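Local coordinates for protein tyrosyl-tRNA synthetase (Pyrococcus horikoshii, PDB 2CYC) that probably catalyses the ATP-dependent attachment of tyrosine to tRNA(Tyr), forming a tyrosyl-adenylate intermediate before transfer to the acceptor end, at residues V21-R25 against L216-A220; P33-I38 against Q179-H185. All coordinates share one frame; numbering follows the deposited sequence.

Contact 1 of 2, residues V21-R25 against L216-A220; sequences VENLR and LKPVA
Val219 points its CB at helix 21-30 and presses both methyls against the first turn, beside Asn23 and Leu24. From CB the side chain forks. CG1, anti to the backbone N (chi1 170°), lies 4.1 Å from Leu24 CB. CG2 is as near to Leu24 CB and also comes to 3.6 Å from Leu24 CA, so the valine touches both the side chain and the backbone of the helix. CG2 also abuts the amide end of Asn23, which runs past the valine in the opposite direction. That end reaches the short break in strand 214-223, just before Val219, where Asn23 OD1 as modelled stands 2.8 Å from Lys217 O; the amide is probably turned over, and with its nitrogen there the pair may be a hydrogen bond. With an alanine here in place of Asn23 the amide is gone, which would probably leave the Lys217 carbonyl without its close polar neighbour and open a gap beside Val219 CG2. Lys217 adds its CB at the margin and sends its extended chain away. The valine also touches Leu27, while Leu24 packs against Val10 and Leu11 of helix 3-11. Helix 21-30 thus lies against strand 214-223, which is flanked by strands 15-19 and 183-187.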
ATOM      1  N   VAL A  21     -28.947  -2.228  11.308  1.00 19.61           N
ATOM      2  CA  VAL A  21     -29.783  -3.194  12.007  1.00 22.00           C
ATOM      3  C   VAL A  21     -30.466  -4.122  11.009  1.00 21.45           C
ATOM      4  O   VAL A  21     -30.615  -5.323  11.255  1.00 22.31           O
ATOM      5  CB  VAL A  21     -30.846  -2.490  12.872  1.00 27.68           C
ATOM      6  CG1 VAL A  21     -31.781  -3.522  13.494  1.00 28.00           C
ATOM      7  CG2 VAL A  21     -30.152  -1.694  13.973  1.00 31.64           C
ATOM      8  N   GLU A  22     -30.863  -3.566   9.871  1.00 18.91           N
ATOM      9  CA  GLU A  22     -31.507  -4.362   8.842  1.00 22.61           C
ATOM     10  C   GLU A  22     -30.573  -5.458   8.312  1.00 22.58           C
ATOM     11  O   GLU A  22     -30.990  -6.601   8.139  1.00 19.59           O
ATOM     12  CB  GLU A  22     -31.953  -3.468   7.685  1.00 23.22           C
ATOM     13  CG  GLU A  22     -32.406  -4.251   6.464  1.00 22.74           C
ATOM     14  CD  GLU A  22     -32.794  -3.357   5.293  1.00 31.15           C
ATOM     15  OE1 GLU A  22     -32.990  -3.895   4.185  1.00 30.54           O
ATOM     16  OE2 GLU A  22     -32.906  -2.124   5.478  1.00 32.99           O
ATOM     17  N   ASN A  23     -29.311  -5.117   8.053  1.00 20.25           N
ATOM     18  CA  ASN A  23     -28.386  -6.122   7.535  1.00 22.28           C
ATOM     19  C   ASN A  23     -28.067  -7.154   8.618  1.00 19.21           C
ATOM     20  O   ASN A  23     -27.902  -8.344   8.333  1.00 21.33           O
ATOM     21  CB  ASN A  23     -27.093  -5.475   7.025  1.00 21.30           C
ATOM     22  CG  ASN A  23     -26.201  -6.472   6.289  1.00 29.71           C
ATOM     23  OD1 ASN A  23     -24.973  -6.436   6.404  1.00 27.61           O
ATOM     24  ND2 ASN A  23     -26.821  -7.363   5.522  1.00 21.81           N
ATOM     25  N   LEU A  24     -27.998  -6.696   9.865  1.00 18.51           N
ATOM     26  CA  LEU A  24     -27.721  -7.581  10.992  1.00 19.16           C
ATOM     27  C   LEU A  24     -28.813  -8.639  11.090  1.00 22.00           C
ATOM     28  O   LEU A  24     -28.534  -9.832  11.238  1.00 22.74           O
ATOM     29  CB  LEU A  24     -27.666  -6.773  12.297  1.00 17.51           C
ATOM     30  CG  LEU A  24     -27.574  -7.568  13.606  1.00 24.91           C
ATOM     31  CD1 LEU A  24     -26.212  -8.265  13.714  1.00 17.66           C
ATOM     32  CD2 LEU A  24     -27.789  -6.619  14.782  1.00 19.75           C
ATOM     33  N   ARG A  25     -30.062  -8.188  11.023  1.00 24.64           N
ATOM     34  CA  ARG A  25     -31.206  -9.084  11.103  1.00 23.56           C
ATOM     35  C   ARG A  25     -31.160 -10.061   9.933  1.00 19.24           C
ATOM     36  O   ARG A  25     -31.418 -11.251  10.088  1.00 19.78           O
ATOM     37  CB  ARG A  25     -32.503  -8.270  11.078  1.00 23.31           C
ATOM     38  CG  ARG A  25     -33.780  -9.106  11.014  1.00 22.65           C
ATOM     39  CD  ARG A  25     -34.987  -8.197  11.142  1.00 22.83           C
ATOM     40  NE  ARG A  25     -36.238  -8.856  10.799  1.00 24.92           N
ATOM     41  CZ  ARG A  25     -37.414  -8.238  10.805  1.00 27.20           C
ATOM     42  NH1 ARG A  25     -38.511  -8.899  10.479  1.00 23.07           N
ATOM     43  NH2 ARG A  25     -37.486  -6.953  11.139  1.00 21.57           N
ATOM     44  N   LEU A 216     -21.876 -10.860   0.863  1.00 23.26           N
ATOM     45  CA  LEU A 216     -22.430 -10.125   1.983  1.00 26.53           C
ATOM     46  C   LEU A 216     -21.636  -8.886   2.355  1.00 24.31           C
ATOM     47  O   LEU A 216     -20.478  -8.735   1.983  1.00 23.84           O
ATOM     48  CB  LEU A 216     -22.500 -11.024   3.216  1.00 21.96           C
ATOM     49  CG  LEU A 216     -23.214 -12.368   3.111  1.00 28.66           C
ATOM     50  CD1 LEU A 216     -23.100 -13.077   4.462  1.00 20.79           C
ATOM     51  CD2 LEU A 216     -24.680 -12.162   2.711  1.00 15.36           C
ATOM     52  N   LYS A 217     -22.292  -8.005   3.101  1.00 21.24           N
ATOM     53  CA  LYS A 217     -21.676  -6.795   3.607  1.00 24.96           C
ATOM     54  C   LYS A 217     -21.540  -7.035   5.104  1.00 21.26           C
ATOM     55  O   LYS A 217     -22.485  -7.471   5.757  1.00 20.61           O
ATOM     56  CB  LYS A 217     -22.571  -5.575   3.369  1.00 19.50           C
ATOM     57  CG  LYS A 217     -22.684  -5.182   1.905  1.00 29.05           C
ATOM     58  CD  LYS A 217     -23.577  -3.972   1.703  1.00 31.12           C
ATOM     59  CE  LYS A 217     -23.708  -3.657   0.214  1.00 46.32           C
ATOM     60  NZ  LYS A 217     -24.512  -2.435  -0.068  1.00 50.73           N
ATOM     61  N   PRO A 218     -20.356  -6.786   5.662  1.00 21.36           N
ATOM     62  CA  PRO A 218     -20.246  -7.014   7.101  1.00 20.96           C
ATOM     63  C   PRO A 218     -21.067  -5.961   7.836  1.00 20.76           C
ATOM     64  O   PRO A 218     -21.323  -4.880   7.301  1.00 20.72           O
ATOM     65  CB  PRO A 218     -18.751  -6.846   7.365  1.00 18.85           C
ATOM     66  CG  PRO A 218     -18.350  -5.819   6.323  1.00 22.89           C
ATOM     67  CD  PRO A 218     -19.078  -6.326   5.094  1.00 20.93           C
ATOM     68  N   VAL A 219     -21.479  -6.294   9.052  1.00 17.01           N
ATOM     69  CA  VAL A 219     -22.233  -5.393   9.907  1.00 20.99           C
ATOM     70  C   VAL A 219     -21.210  -4.693  10.806  1.00 22.05           C
ATOM     71  O   VAL A 219     -20.363  -5.348  11.413  1.00 21.27           O
ATOM     72  CB  VAL A 219     -23.226  -6.178  10.799  1.00 17.39           C
ATOM     73  CG1 VAL A 219     -23.828  -5.262  11.848  1.00 18.47           C
ATOM     74  CG2 VAL A 219     -24.327  -6.787   9.938  1.00 16.21           C
ATOM     75  N   ALA A 220     -21.285  -3.370  10.880  1.00 17.45           N
ATOM     76  CA  ALA A 220     -20.378  -2.598  11.723  1.00 17.63           C
ATOM     77  C   ALA A 220     -21.079  -2.284  13.042  1.00 18.74           C
ATOM     78  O   ALA A 220     -22.226  -1.832  13.046  1.00 18.23           O
ATOM     79  CB  ALA A 220     -19.985  -1.294  11.019  1.00 20.22           C
TER

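Contact 2 of 2, residues P33-I38 against Q179-H185. With TYR (tyrosine), chain C.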
ATOM      1  N   PRO A  33     -22.480 -16.871   8.448  1.00 20.91           N
ATOM      2  CA  PRO A  33     -21.469 -17.070   9.494  1.00 21.28           C
ATOM      3  C   PRO A  33     -21.363 -15.804  10.338  1.00 21.25           C
ATOM      4  O   PRO A  33     -21.485 -14.698   9.818  1.00 21.87           O
ATOM      5  CB  PRO A  33     -20.186 -17.344   8.697  1.00 24.24           C
ATOM      6  CG  PRO A  33     -20.450 -16.680   7.365  1.00 25.69           C
ATOM      7  CD  PRO A  33     -21.895 -17.042   7.109  1.00 18.84           C
ATOM      8  N   LEU A  34     -21.152 -15.972  11.637  1.00 16.37           N
ATOM      9  CA  LEU A  34     -21.045 -14.841  12.549  1.00 22.95           C
ATOM     10  C   LEU A  34     -19.647 -14.790  13.156  1.00 22.63           C
ATOM     11  O   LEU A  34     -19.380 -15.391  14.199  1.00 25.47           O
ATOM     12  CB  LEU A  34     -22.102 -14.951  13.662  1.00 19.20           C
ATOM     13  CG  LEU A  34     -23.554 -14.966  13.164  1.00 24.73           C
ATOM     14  CD1 LEU A  34     -24.518 -15.246  14.307  1.00 26.61           C
ATOM     15  CD2 LEU A  34     -23.864 -13.638  12.513  1.00 25.80           C
ATOM     16  N   GLN A  35     -18.751 -14.083  12.478  1.00 19.28           N
ATOM     17  CA  GLN A  35     -17.393 -13.952  12.956  1.00 18.05           C
ATOM     18  C   GLN A  35     -17.152 -12.498  13.303  1.00 17.51           C
ATOM     19  O   GLN A  35     -17.238 -11.614  12.450  1.00 17.86           O
ATOM     20  CB  GLN A  35     -16.393 -14.400  11.885  1.00 15.68           C
ATOM     21  CG  GLN A  35     -14.942 -14.121  12.244  1.00 14.01           C
ATOM     22  CD  GLN A  35     -14.434 -15.007  13.363  1.00 24.29           C
ATOM     23  OE1 GLN A  35     -14.152 -14.550  14.484  1.00 21.08           O
ATOM     24  NE2 GLN A  35     -14.316 -16.288  13.066  1.00 21.39           N
ATOM     25  N   HIS A  36     -16.861 -12.259  14.570  1.00 16.25           N
ATOM     26  CA  HIS A  36     -16.586 -10.922  15.038  1.00 15.39           C
ATOM     27  C   HIS A  36     -15.084 -10.747  15.184  1.00 16.78           C
ATOM     28  O   HIS A  36     -14.313 -11.707  15.108  1.00 14.14           O
ATOM     29  CB  HIS A  36     -17.265 -10.687  16.406  1.00 13.93           C
ATOM     30  CG  HIS A  36     -16.496  -9.784  17.328  1.00 14.94           C
ATOM     31  ND1 HIS A  36     -15.291 -10.149  17.892  1.00 14.67           N
ATOM     32  CD2 HIS A  36     -16.767  -8.540  17.794  1.00 11.68           C
ATOM     33  CE1 HIS A  36     -14.856  -9.170  18.669  1.00 19.07           C
ATOM     34  NE2 HIS A  36     -15.732  -8.183  18.629  1.00 15.23           N
ATOM     35  N   TYR A  37     -14.698  -9.494  15.376  1.00 16.81           N
ATOM     36  CA  TYR A  37     -13.336  -9.118  15.652  1.00 18.05           C
ATOM     37  C   TYR A  37     -13.323  -7.648  16.030  1.00 15.07           C
ATOM     38  O   TYR A  37     -14.244  -6.891  15.707  1.00 14.65           O
ATOM     39  CB  TYR A  37     -12.420  -9.366  14.440  1.00 18.74           C
ATOM     40  CG  TYR A  37     -11.947  -8.125  13.694  1.00 17.69           C
ATOM     41  CD1 TYR A  37     -10.579  -7.877  13.503  1.00 17.87           C
ATOM     42  CD2 TYR A  37     -12.864  -7.240  13.109  1.00 16.18           C
ATOM     43  CE1 TYR A  37     -10.140  -6.789  12.734  1.00 18.75           C
ATOM     44  CE2 TYR A  37     -12.438  -6.145  12.345  1.00 14.88           C
ATOM     45  CZ  TYR A  37     -11.080  -5.933  12.155  1.00 17.60           C
ATOM     46  OH  TYR A  37     -10.674  -4.907  11.337  1.00 16.45           O
ATOM     47  N   ILE A  38     -12.283  -7.272  16.754  1.00 18.68           N
ATOM     48  CA  ILE A  38     -12.040  -5.888  17.113  1.00 22.51           C
ATOM     49  C   ILE A  38     -10.523  -5.832  17.238  1.00 20.66           C
ATOM     50  O   ILE A  38      -9.903  -6.644  17.942  1.00 20.98           O
ATOM     51  CB  ILE A  38     -12.779  -5.422  18.428  1.00 20.26           C
ATOM     52  CG1 ILE A  38     -12.346  -3.986  18.750  1.00 18.77           C
ATOM     53  CG2 ILE A  38     -12.504  -6.364  19.604  1.00 15.77           C
ATOM     54  CD1 ILE A  38     -13.234  -3.272  19.781  1.00 15.38           C
ATOM     55  N   GLN A 179     -10.276 -12.312   7.248  1.00 16.99           N
ATOM     56  CA  GLN A 179     -10.685 -13.181   8.351  1.00 15.53           C
ATOM     57  C   GLN A 179     -12.171 -13.568   8.267  1.00 16.47           C
ATOM     58  O   GLN A 179     -12.687 -14.236   9.161  1.00 21.48           O
ATOM     59  CB  GLN A 179     -10.418 -12.487   9.697  1.00 19.51           C
ATOM     60  CG  GLN A 179      -8.981 -11.986   9.877  1.00 15.51           C
ATOM     61  CD  GLN A 179      -8.774 -11.254  11.191  1.00 22.39           C
ATOM     62  OE1 GLN A 179      -8.494 -11.865  12.233  1.00 20.91           O
ATOM     63  NE2 GLN A 179      -8.924  -9.935  11.155  1.00 17.75           N
ATOM     64  N   GLY A 180     -12.846 -13.144   7.199  1.00 13.71           N
ATOM     65  CA  GLY A 180     -14.261 -13.444   7.025  1.00 14.07           C
ATOM     66  C   GLY A 180     -15.142 -12.784   8.076  1.00 17.71           C
ATOM     67  O   GLY A 180     -16.176 -13.328   8.463  1.00 16.45           O
ATOM     68  N   VAL A 181     -14.749 -11.599   8.535  1.00 16.98           N
ATOM     69  CA  VAL A 181     -15.507 -10.895   9.566  1.00 17.58           C
ATOM     70  C   VAL A 181     -16.872 -10.355   9.109  1.00 19.99           C
ATOM     71  O   VAL A 181     -16.954  -9.580   8.156  1.00 16.80           O
ATOM     72  CB  VAL A 181     -14.655  -9.735  10.154  1.00 22.16           C
ATOM     73  CG1 VAL A 181     -15.459  -8.943  11.163  1.00 15.09           C
ATOM     74  CG2 VAL A 181     -13.401 -10.304  10.814  1.00 12.46           C
ATOM     75  N   THR A 182     -17.945 -10.781   9.782  1.00 19.15           N
ATOM     76  CA  THR A 182     -19.297 -10.318   9.448  1.00 16.89           C
ATOM     77  C   THR A 182     -19.806  -9.361  10.529  1.00 19.71           C
ATOM     78  O   THR A 182     -20.793  -8.655  10.331  1.00 17.08           O
ATOM     79  CB  THR A 182     -20.301 -11.504   9.292  1.00 16.67           C
ATOM     80  OG1 THR A 182     -20.205 -12.372  10.428  1.00 15.45           O
ATOM     81  CG2 THR A 182     -20.014 -12.295   8.015  1.00 17.56           C
ATOM     82  N   ILE A 183     -19.138  -9.366  11.680  1.00 16.18           N
ATOM     83  CA  ILE A 183     -19.481  -8.457  12.777  1.00 14.52           C
ATOM     84  C   ILE A 183     -18.210  -7.647  13.056  1.00 18.56           C
ATOM     85  O   ILE A 183     -17.360  -8.057  13.856  1.00 14.86           O
ATOM     86  CB  ILE A 183     -19.896  -9.220  14.075  1.00 14.30           C
ATOM     87  CG1 ILE A 183     -21.115 -10.113  13.809  1.00 16.30           C
ATOM     88  CG2 ILE A 183     -20.201  -8.220  15.200  1.00  8.24           C
ATOM     89  CD1 ILE A 183     -22.364  -9.378  13.330  1.00 20.63           C
ATOM     90  N   ALA A 184     -18.075  -6.508  12.379  1.00 18.30           N
ATOM     91  CA  ALA A 184     -16.894  -5.653  12.540  1.00 19.70           C
ATOM     92  C   ALA A 184     -17.140  -4.709  13.709  1.00 18.95           C
ATOM     93  O   ALA A 184     -17.930  -3.766  13.613  1.00 16.86           O
ATOM     94  CB  ALA A 184     -16.628  -4.870  11.248  1.00 17.32           C
ATOM     95  N   HIS A 185     -16.445  -4.979  14.809  1.00 18.77           N
ATOM     96  CA  HIS A 185     -16.593  -4.232  16.052  1.00 17.88           C
ATOM     97  C   HIS A 185     -15.421  -3.281  16.344  1.00 19.47           C
ATOM     98  O   HIS A 185     -14.248  -3.644  16.200  1.00 17.53           O
ATOM     99  CB  HIS A 185     -16.777  -5.249  17.192  1.00 14.77           C
ATOM    100  CG  HIS A 185     -16.755  -4.656  18.564  1.00 17.77           C
ATOM    101  ND1 HIS A 185     -16.213  -5.316  19.647  1.00 20.82           N
ATOM    102  CD2 HIS A 185     -17.180  -3.458  19.028  1.00 15.76           C
ATOM    103  CE1 HIS A 185     -16.297  -4.548  20.717  1.00 13.19           C
ATOM    104  NE2 HIS A 185     -16.878  -3.413  20.369  1.00 20.67           N
TER
HETATM  105  N   TYR C 701      -7.144   1.416  14.009  1.00 14.73           N
HETATM  106  CA  TYR C 701      -7.430   0.734  15.308  1.00 22.87           C
HETATM  107  C   TYR C 701      -7.106   1.660  16.479  1.00 25.66           C
HETATM  108  O   TYR C 701      -6.511   2.733  16.239  1.00 26.49           O
HETATM  109  CB  TYR C 701      -6.605  -0.558  15.419  1.00 14.73           C
HETATM  110  CG  TYR C 701      -6.971  -1.601  14.381  1.00 17.44           C
HETATM  111  CD1 TYR C 701      -8.257  -2.138  14.325  1.00 14.90           C
HETATM  112  CD2 TYR C 701      -6.029  -2.054  13.453  1.00 17.69           C
HETATM  113  CE1 TYR C 701      -8.599  -3.102  13.361  1.00 16.73           C
HETATM  114  CE2 TYR C 701      -6.355  -3.017  12.499  1.00 16.39           C
HETATM  115  CZ  TYR C 701      -7.638  -3.534  12.452  1.00 16.40           C
HETATM  116  OH  TYR C 701      -7.957  -4.479  11.492  1.00 16.00           O
HETATM  117  OXT TYR C 701      -7.446   1.299  17.623  1.00 26.11           O
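Two imidazoles from adjacent parallel strands are hydrogen-bonded to each other: His36 NE2 and His185 ND1 are 3.1 Å apart, each in the plane of the other's ring, with the rings 41° from coplanar. Neither ring lies over the other; instead Ile38 CD1 sits over a face of His185, 3.6 Å from its centroid, as a CH-pi contact. Strands 36-38 and 183-185 run parallel at an angle of 17°, and His185 N donates a hydrogen bond to Tyr37 O, approaching nearly along the C=O axis. At the start of the ladder Gln35 O takes both Thr182 N, in the carbonyl plane, and Ile183 N, above it. Thr182 OG1, placed between its backbone N and carbonyl carbon (chi1 50°), donates to Pro33 O at 2.7 Å and accepts from Gln35 N at 3.0 Å, clasping the loop before the strand. Gly180 closes helix 164-178 in a Schellman motif. Tyr37 leaves the sheet on the other side from His36; its CD2 lies 3.7 Å from Val181 CG1, and its OH is 2.8 Å from the OH of the bound tyrosine, near enough for a hydrogen bond. With His36 ND1 bonded to Arg69 N and His185 NE2 to His223 ND1, both imidazoles are gripped at both nitrogens, which should fix their rotation, while Tyr37, which binds L-tyrosine, sets its OH beside the substrate hydroxyl, a placement consistent with recognising that group.

In the fold
Helix 21-30, near the N terminus, is followed after a short loop by strand 36-40, and both meet much later parts of the chain. Strand 36-40 is met first, when the chain leaves helix 164-178 and enters strand 183-187: contact 2 closes a loop of 140 residues. Contact 1 closes the outer loop of 190 residues, once strand 214-223 arrives, so contact 2 is nested inside it. The two touch: Val219 probably bonds through its backbone to Thr182 and Ala184, and Leu24 meets Ile183. Strand 183-187 therefore lies between strands 36-40 and 214-223, in the parallel part of the Rossmann-type catalytic domain of class I synthetases, with helix 21-30 packed against strands 183-187 and 214-223.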